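Local coordinates for protein cysteine protease (Listeria monocytogenes, PDB 5HU4) that anchors surface proteins to the bacterial cell wall as a class A sortase, cleaving their C-terminal sorting signals through a thioester intermediate, at residues T74-L79 / T130-T134. Sequence-based numbering, arbitrary orientation.
Sequences TDLENL and TEKLT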
ATOM      1  N   THR A  74      -3.343   8.280   3.371  1.00 23.95           N
ATOM      2  CA  THR A  74      -4.090   9.530   3.444  1.00 22.34           C
ATOM      3  C   THR A  74      -4.721   9.924   2.111  1.00 21.12           C
ATOM      4  O   THR A  74      -4.194   9.622   1.038  1.00 21.92           O
ATOM      5  CB  THR A  74      -3.198  10.692   3.935  1.00 23.55           C
ATOM      6  OG1 THR A  74      -4.008  11.847   4.190  1.00 23.18           O
ATOM      7  CG2 THR A  74      -2.131  11.037   2.903  1.00 21.83           C
ATOM      8  N   ASP A  75      -5.871  10.585   2.198  1.00 19.85           N
ATOM      9  CA  ASP A  75      -6.532  11.162   1.037  1.00 21.27           C
ATOM     10  C   ASP A  75      -6.409  12.679   1.109  1.00 22.88           C
ATOM     11  O   ASP A  75      -7.146  13.408   0.441  1.00 23.88           O
ATOM     12  CB  ASP A  75      -8.002  10.736   0.974  1.00 20.69           C
ATOM     13  CG  ASP A  75      -8.719  10.900   2.306  1.00 24.29           C
ATOM     14  OD1 ASP A  75      -8.179  11.582   3.204  1.00 20.13           O
ATOM     15  OD2 ASP A  75      -9.829  10.347   2.452  1.00 22.27           O
ATOM     16  N   LEU A  76      -5.466  13.123   1.942  1.00 24.10           N
ATOM     17  CA  LEU A  76      -5.224  14.534   2.249  1.00 24.44           C
ATOM     18  C   LEU A  76      -6.407  15.185   2.964  1.00 25.37           C
ATOM     19  O   LEU A  76      -6.521  16.409   3.010  1.00 26.79           O
ATOM     20  CB  LEU A  76      -4.869  15.319   0.983  1.00 25.56           C
ATOM     21  CG  LEU A  76      -3.387  15.682   0.854  1.00 32.07           C
ATOM     22  CD1 LEU A  76      -2.530  14.433   0.712  1.00 29.17           C
ATOM     23  CD2 LEU A  76      -3.158  16.632  -0.312  1.00 30.01           C
ATOM     24  N   GLU A  77      -7.276  14.356   3.533  1.00 22.59           N
ATOM     25  CA  GLU A  77      -8.327  14.833   4.424  1.00 25.73           C
ATOM     26  C   GLU A  77      -8.190  14.128   5.769  1.00 26.05           C
ATOM     27  O   GLU A  77      -8.263  14.755   6.826  1.00 27.29           O
ATOM     28  CB  GLU A  77      -9.715  14.591   3.828  1.00 27.58           C
ATOM     29  CG  GLU A  77     -10.004  15.392   2.566  1.00 37.13           C
ATOM     30  CD  GLU A  77      -9.898  16.893   2.778  1.00 59.51           C
ATOM     31  OE1 GLU A  77     -10.293  17.371   3.862  1.00 61.03           O
ATOM     32  OE2 GLU A  77      -9.423  17.595   1.859  1.00 46.85           O
ATOM     33  N   ASN A  78      -7.977  12.817   5.715  1.00 24.77           N
ATOM     34  CA  ASN A  78      -7.797  12.014   6.918  1.00 24.68           C
ATOM     35  C   ASN A  78      -6.510  11.199   6.882  1.00 25.71           C
ATOM     36  O   ASN A  78      -6.040  10.807   5.813  1.00 23.27           O
ATOM     37  CB  ASN A  78      -8.988  11.076   7.116  1.00 25.10           C
ATOM     38  CG  ASN A  78     -10.233  11.804   7.567  1.00 27.63           C
ATOM     39  OD1 ASN A  78     -10.178  12.661   8.450  1.00 28.81           O
ATOM     40  ND2 ASN A  78     -11.368  11.466   6.968  1.00 24.60           N
ATOM     41  N   LEU A  79      -5.946  10.952   8.060  1.00 25.43           N
ATOM     42  CA  LEU A  79      -4.792  10.073   8.188  1.00 22.09           C
ATOM     43  C   LEU A  79      -5.240   8.710   8.697  1.00 23.84           C
ATOM     44  O   LEU A  79      -5.748   8.591   9.812  1.00 22.98           O
ATOM     45  CB  LEU A  79      -3.749  10.680   9.127  1.00 26.63           C
ATOM     46  CG  LEU A  79      -2.586   9.776   9.537  1.00 24.86           C
ATOM     47  CD1 LEU A  79      -1.798   9.328   8.318  1.00 23.82           C
ATOM     48  CD2 LEU A  79      -1.679  10.489  10.529  1.00 27.14           C
ATOM     49  N   THR A 130      -8.027   6.458  13.057  1.00 29.22           N
ATOM     50  CA  THR A 130      -8.264   7.410  11.977  1.00 25.67           C
ATOM     51  C   THR A 130      -8.347   8.823  12.546  1.00 25.55           C
ATOM     52  O   THR A 130      -9.022   9.054  13.547  1.00 28.92           O
ATOM     53  CB  THR A 130      -9.561   7.088  11.209  1.00 23.82           C
ATOM     54  OG1 THR A 130      -9.464   5.784  10.621  1.00 28.50           O
ATOM     55  CG2 THR A 130      -9.804   8.113  10.108  1.00 28.24           C
ATOM     56  N   GLU A 131      -7.655   9.767  11.913  1.00 26.13           N
ATOM     57  CA  GLU A 131      -7.667  11.148  12.381  1.00 29.41           C
ATOM     58  C   GLU A 131      -7.489  12.152  11.245  1.00 28.34           C
ATOM     59  O   GLU A 131      -6.958  11.821  10.184  1.00 26.37           O
ATOM     60  CB  GLU A 131      -6.581  11.359  13.440  1.00 30.44           C
ATOM     61  CG  GLU A 131      -5.265  10.662  13.141  1.00 33.06           C
ATOM     62  CD  GLU A 131      -4.249  10.845  14.252  1.00 37.41           C
ATOM     63  OE1 GLU A 131      -3.473   9.900  14.514  1.00 40.57           O
ATOM     64  OE2 GLU A 131      -4.226  11.933  14.863  1.00 42.10           O
ATOM     65  N   LYS A 132      -7.947  13.378  11.484  1.00 31.46           N
ATOM     66  CA  LYS A 132      -7.852  14.456  10.507  1.00 30.65           C
ATOM     67  C   LYS A 132      -6.398  14.745  10.162  1.00 31.76           C
ATOM     68  O   LYS A 132      -5.558  14.880  11.054  1.00 33.48           O
ATOM     69  CB  LYS A 132      -8.528  15.721  11.047  1.00 29.77           C
ATOM     70  CG  LYS A 132      -9.352  16.484  10.023  1.00 36.99           C
ATOM     71  CD  LYS A 132      -9.981  17.725  10.636  1.00 41.37           C
ATOM     72  CE  LYS A 132      -8.990  18.875  10.700  1.00 45.20           C
ATOM     73  NZ  LYS A 132      -8.854  19.552   9.380  1.00 55.19           N
ATOM     74  N   LEU A 133      -6.098  14.835   8.870  1.00 28.85           N
ATOM     75  CA  LEU A 133      -4.738  15.142   8.448  1.00 30.03           C
ATOM     76  C   LEU A 133      -4.420  16.614   8.670  1.00 35.06           C
ATOM     77  O   LEU A 133      -5.131  17.497   8.191  1.00 35.81           O
ATOM     78  CB  LEU A 133      -4.517  14.781   6.980  1.00 29.79           C
ATOM     79  CG  LEU A 133      -3.043  14.852   6.572  1.00 30.28           C
ATOM     80  CD1 LEU A 133      -2.303  13.596   7.008  1.00 29.81           C
ATOM     81  CD2 LEU A 133      -2.886  15.087   5.076  1.00 29.87           C
ATOM     82  N   THR A 134      -3.347  16.867   9.407  1.00 36.63           N
ATOM     83  CA  THR A 134      -2.875  18.223   9.638  1.00 35.93           C
ATOM     84  C   THR A 134      -1.551  18.431   8.922  1.00 39.11           C
ATOM     85  O   THR A 134      -0.980  17.479   8.383  1.00 36.05           O
ATOM     86  CB  THR A 134      -2.703  18.512  11.136  1.00 39.30           C
ATOM     87  OG1 THR A 134      -1.882  17.498  11.726  1.00 39.00           O
ATOM     88  CG2 THR A 134      -4.054  18.524  11.835  1.00 37.71           C
TER
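Leu133 carries its CG anti to the backbone N (chi1 -170°), which sends both methyls toward segment 74-79. Thr74 holds OG1 anti to its own N (chi1 -171°), facing those methyls. The two side chains cross at about a right angle, with Thr74 OG1 3.5 Å from Leu133 CD2. That methyl also lies against the backbone of Leu76, while Leu133 CD1 packs 3.9 Å from Leu79 CB. The hydroxyl of Thr74 is doubly used inside its own segment. Thr74 OG1 accepts from Leu76 N, forming an ST turn, and donates to Asn78 O at 2.8 Å from above the carbonyl plane. Asp75 OD1 accepts from Glu77 N and Asn78 N, an Asx turn and an Asx motif that tie the bend together. Asn78 N meets Asp75 OD1 at 2.8 Å, nearly along the C-O axis, whereas Glu77 N comes from above the carboxylate plane.

Beyond the bend the two strands pair antiparallel. Leu79 and Glu131 form a hydrogen-bonded pair: Leu79 N donates to Glu131 O, and Glu131 N lies 3.1 Å from Leu79 O. Asn78 and Lys132 form the non-hydrogen-bonded pair. Leu133 N closes this end on Glu77 O at 3.0 Å.

The contact lies at one end of two neighbouring strands of the sortase beta fold, away from the active site. It joins the start of strand 78-91 to the end of strand 119-132. Leu79 and Glu131 point to the same sheet face, and both touch Leu137 of helix 135-141. Thr134 is the N-cap of that helix, and Thr74 ends strand 70-74.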